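Local coordinates for protein DNA endonuclease i-cvui (Chlorella vulgaris, PDB 5A74) that probably cuts DNA as a LAGLIDADG homing endonuclease, acting in intron homing in the chloroplast, at residues D20-I25 with V47-T52. Numbering follows the deposited sequence.
Sequences DADGCI and VFQSTT. With MN (manganese (II) ion), chain G; MN (manganese (II) ion), chain H; MN (manganese (II) ion), chain I; nucleotides of chain D.
Asp22 and Phe48 meet where the LAGLIDADG helix 6-22 runs into the first strand of the antiparallel DNA-binding sheet, and a single straight backbone bond fastens them: Phe48 N donates to Asp22 O at 3.1 Å, with an N-H...O angle of 179°. One residue on, Gly23 and Val47 form a non-hydrogen-bonded antiparallel pair, their CA atoms 4.3 Å apart. The tight part of the contact lies here. The Phe48 ring turns its edge to the other strand: Asp22 O and Cys24 CB both lie at that edge, near the ring plane, 3.4 Å from CD2 and 3.6 Å from CE2 of Phe48. With CG beside the backbone N (chi1 -49°), the ring reaches across toward Cys24, while an adenine base of the bound DNA packs against it. On the other face of the sheet Val47 is buried among Phe18, Val19 and residues of helix 54-64.

Beyond this, toward the metals, the two segments touch each other less, and manganese ions, water and DNA lie between them. Chi1 of -78° sets the Asp22 carboxylate beside its own backbone N, and its two oxygens bridge two manganese ions: OD1 binds the central one, which Asp22 of the second subunit also binds, and OD2 takes another, completed in part by a water and by OP1 of DC14 of DNA chain D. A third manganese is held in part by Ala21 O and a water that donates to Asp20 O, with Asp22 OD2 of the second subunit among its other ligands. This shared metal cluster at the subunit interface marks the active site of a dimeric LAGLIDADG enzyme. Strand 39-50 grips the same nucleotide: Ser50 N donates to OP2 of DC14 at 2.9 Å, while O3' of DC14 lies 2.5 Å from the central manganese.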
loop_
_atom_site.group_PDB
_atom_site.type_symbol
_atom_site.label_atom_id
_atom_site.label_comp_id
_atom_site.label_asym_id
_atom_site.label_seq_id
_atom_site.Cartn_x
_atom_site.Cartn_y
_atom_site.Cartn_z
ATOM N N ASP B 20 0.274 1.043 5.821
ATOM C CA ASP B 20 1.633 0.498 5.761
ATOM C C ASP B 20 2.154 0.568 4.328
ATOM O O ASP B 20 3.339 0.792 4.107
ATOM C CB ASP B 20 1.703 -0.942 6.294
ATOM C CG ASP B 20 1.878 -1.006 7.808
ATOM O OD1 ASP B 20 2.583 -0.140 8.366
ATOM O OD2 ASP B 20 1.311 -1.926 8.446
ATOM N N ALA B 21 1.263 0.417 3.350
ATOM C CA ALA B 21 1.713 0.390 1.960
ATOM C C ALA B 21 1.730 1.767 1.272
ATOM O O ALA B 21 2.775 2.208 0.795
ATOM C CB ALA B 21 0.910 -0.627 1.152
ATOM N N ASP B 22 0.581 2.439 1.222
ATOM C CA ASP B 22 0.445 3.697 0.482
ATOM C C ASP B 22 0.078 4.849 1.393
ATOM O O ASP B 22 -0.685 5.739 1.002
ATOM C CB ASP B 22 -0.647 3.581 -0.590
ATOM C CG ASP B 22 -0.189 2.841 -1.833
ATOM O OD1 ASP B 22 0.957 2.322 -1.862
ATOM O OD2 ASP B 22 -1.012 2.753 -2.773
ATOM N N GLY B 23 0.616 4.840 2.606
ATOM C CA GLY B 23 0.281 5.879 3.558
ATOM C C GLY B 23 1.495 6.627 4.054
ATOM O O GLY B 23 2.635 6.352 3.665
ATOM N N CYS B 24 1.245 7.589 4.931
ATOM C CA CYS B 24 2.315 8.367 5.506
ATOM C C CYS B 24 1.934 8.804 6.907
ATOM O O CYS B 24 0.954 9.523 7.093
ATOM C CB CYS B 24 2.602 9.585 4.627
ATOM S SG CYS B 24 3.854 10.722 5.315
ATOM N N ILE B 25 2.700 8.350 7.892
ATOM C CA ILE B 25 2.584 8.862 9.247
ATOM C C ILE B 25 3.820 9.726 9.519
ATOM O O ILE B 25 4.953 9.230 9.507
ATOM C CB ILE B 25 2.506 7.720 10.278
ATOM C CG1 ILE B 25 1.315 6.797 9.986
ATOM C CG2 ILE B 25 2.420 8.280 11.696
ATOM C CD1 ILE B 25 1.158 5.662 11.010
ATOM N N VAL B 47 -3.080 9.243 3.339
ATOM C CA VAL B 47 -3.201 8.116 2.413
ATOM C C VAL B 47 -3.304 8.635 0.978
ATOM O O VAL B 47 -4.110 9.527 0.680
ATOM C CB VAL B 47 -4.410 7.218 2.748
ATOM C CG1 VAL B 47 -4.511 6.076 1.756
ATOM C CG2 VAL B 47 -4.293 6.674 4.167
ATOM N N PHE B 48 -2.474 8.076 0.103
ATOM C CA PHE B 48 -2.372 8.522 -1.280
ATOM C C PHE B 48 -2.976 7.509 -2.229
ATOM O O PHE B 48 -2.795 6.290 -2.067
ATOM C CB PHE B 48 -0.904 8.707 -1.659
ATOM C CG PHE B 48 -0.126 9.510 -0.663
ATOM C CD1 PHE B 48 -0.108 10.896 -0.742
ATOM C CD2 PHE B 48 0.584 8.880 0.356
ATOM C CE1 PHE B 48 0.605 11.642 0.173
ATOM C CE2 PHE B 48 1.292 9.622 1.282
ATOM C CZ PHE B 48 1.303 11.003 1.192
ATOM N N GLN B 49 -3.677 8.010 -3.236
ATOM C CA GLN B 49 -4.213 7.144 -4.270
ATOM C C GLN B 49 -4.567 7.994 -5.468
ATOM O O GLN B 49 -5.004 9.146 -5.320
ATOM C CB GLN B 49 -5.443 6.384 -3.762
ATOM C CG GLN B 49 -5.748 5.081 -4.530
ATOM C CD GLN B 49 -4.688 4.005 -4.330
ATOM O OE1 GLN B 49 -3.799 4.141 -3.490
ATOM N NE2 GLN B 49 -4.786 2.925 -5.104
ATOM N N SER B 50 -4.336 7.433 -6.651
ATOM C CA SER B 50 -4.684 8.074 -7.913
ATOM C C SER B 50 -6.148 8.484 -7.886
ATOM O O SER B 50 -6.992 7.771 -7.325
ATOM C CB SER B 50 -4.422 7.119 -9.073
ATOM O OG SER B 50 -4.652 7.757 -10.312
ATOM N N THR B 51 -6.444 9.640 -8.473
ATOM C CA THR B 51 -7.807 10.150 -8.498
ATOM C C THR B 51 -8.774 9.129 -9.123
ATOM O O THR B 51 -9.979 9.159 -8.851
ATOM C CB THR B 51 -7.882 11.528 -9.205
ATOM O OG1 THR B 51 -6.910 12.411 -8.629
ATOM C CG2 THR B 51 -9.267 12.153 -9.058
ATOM N N THR B 52 -8.234 8.204 -9.919
ATOM C CA THR B 52 -9.044 7.154 -10.539
ATOM C C THR B 52 -9.766 6.294 -9.500
ATOM O O THR B 52 -10.829 5.731 -9.785
ATOM C CB THR B 52 -8.220 6.257 -11.513
ATOM O OG1 THR B 52 -6.923 5.977 -10.954
ATOM C CG2 THR B 52 -8.041 6.956 -12.851
HETATM MN MN MN G . -0.952 1.691 -4.706
HETATM MN MN MN H . 4.699 1.567 -0.154
HETATM MN MN MN I . 2.596 2.256 -3.267
ATOM P P DC D 14 -1.622 4.645 -6.395
ATOM O OP1 DC D 14 -1.536 3.403 -5.585
ATOM O OP2 DC D 14 -2.876 4.959 -7.117
ATOM O "O5'" DC D 14 -1.257 5.925 -5.484
ATOM C "C5'" DC D 14 -0.407 5.796 -4.358
ATOM C "C4'" DC D 14 1.037 5.532 -4.750
ATOM O "O4'" DC D 14 1.534 6.592 -5.607
ATOM C "C3'" DC D 14 2.037 5.492 -3.596
ATOM O "O3'" DC D 14 3.068 4.580 -3.933
ATOM C "C2'" DC D 14 2.597 6.915 -3.568
ATOM C "C1'" DC D 14 2.772 7.048 -5.075
ATOM N N1 DC D 14 3.103 8.398 -5.660
ATOM C C2 DC D 14 4.338 9.022 -5.414
ATOM O O2 DC D 14 5.174 8.478 -4.676
ATOM N N3 DC D 14 4.586 10.225 -5.997
ATOM C C4 DC D 14 3.676 10.793 -6.794
ATOM N N4 DC D 14 3.961 11.979 -7.344
ATOM C C5 DC D 14 2.424 10.174 -7.060
ATOM C C6 DC D 14 2.184 8.992 -6.484
HETATM O O HOH W 1 5.212 1.305 1.906
HETATM O O HOH W 2 -3.262 0.876 -5.075
#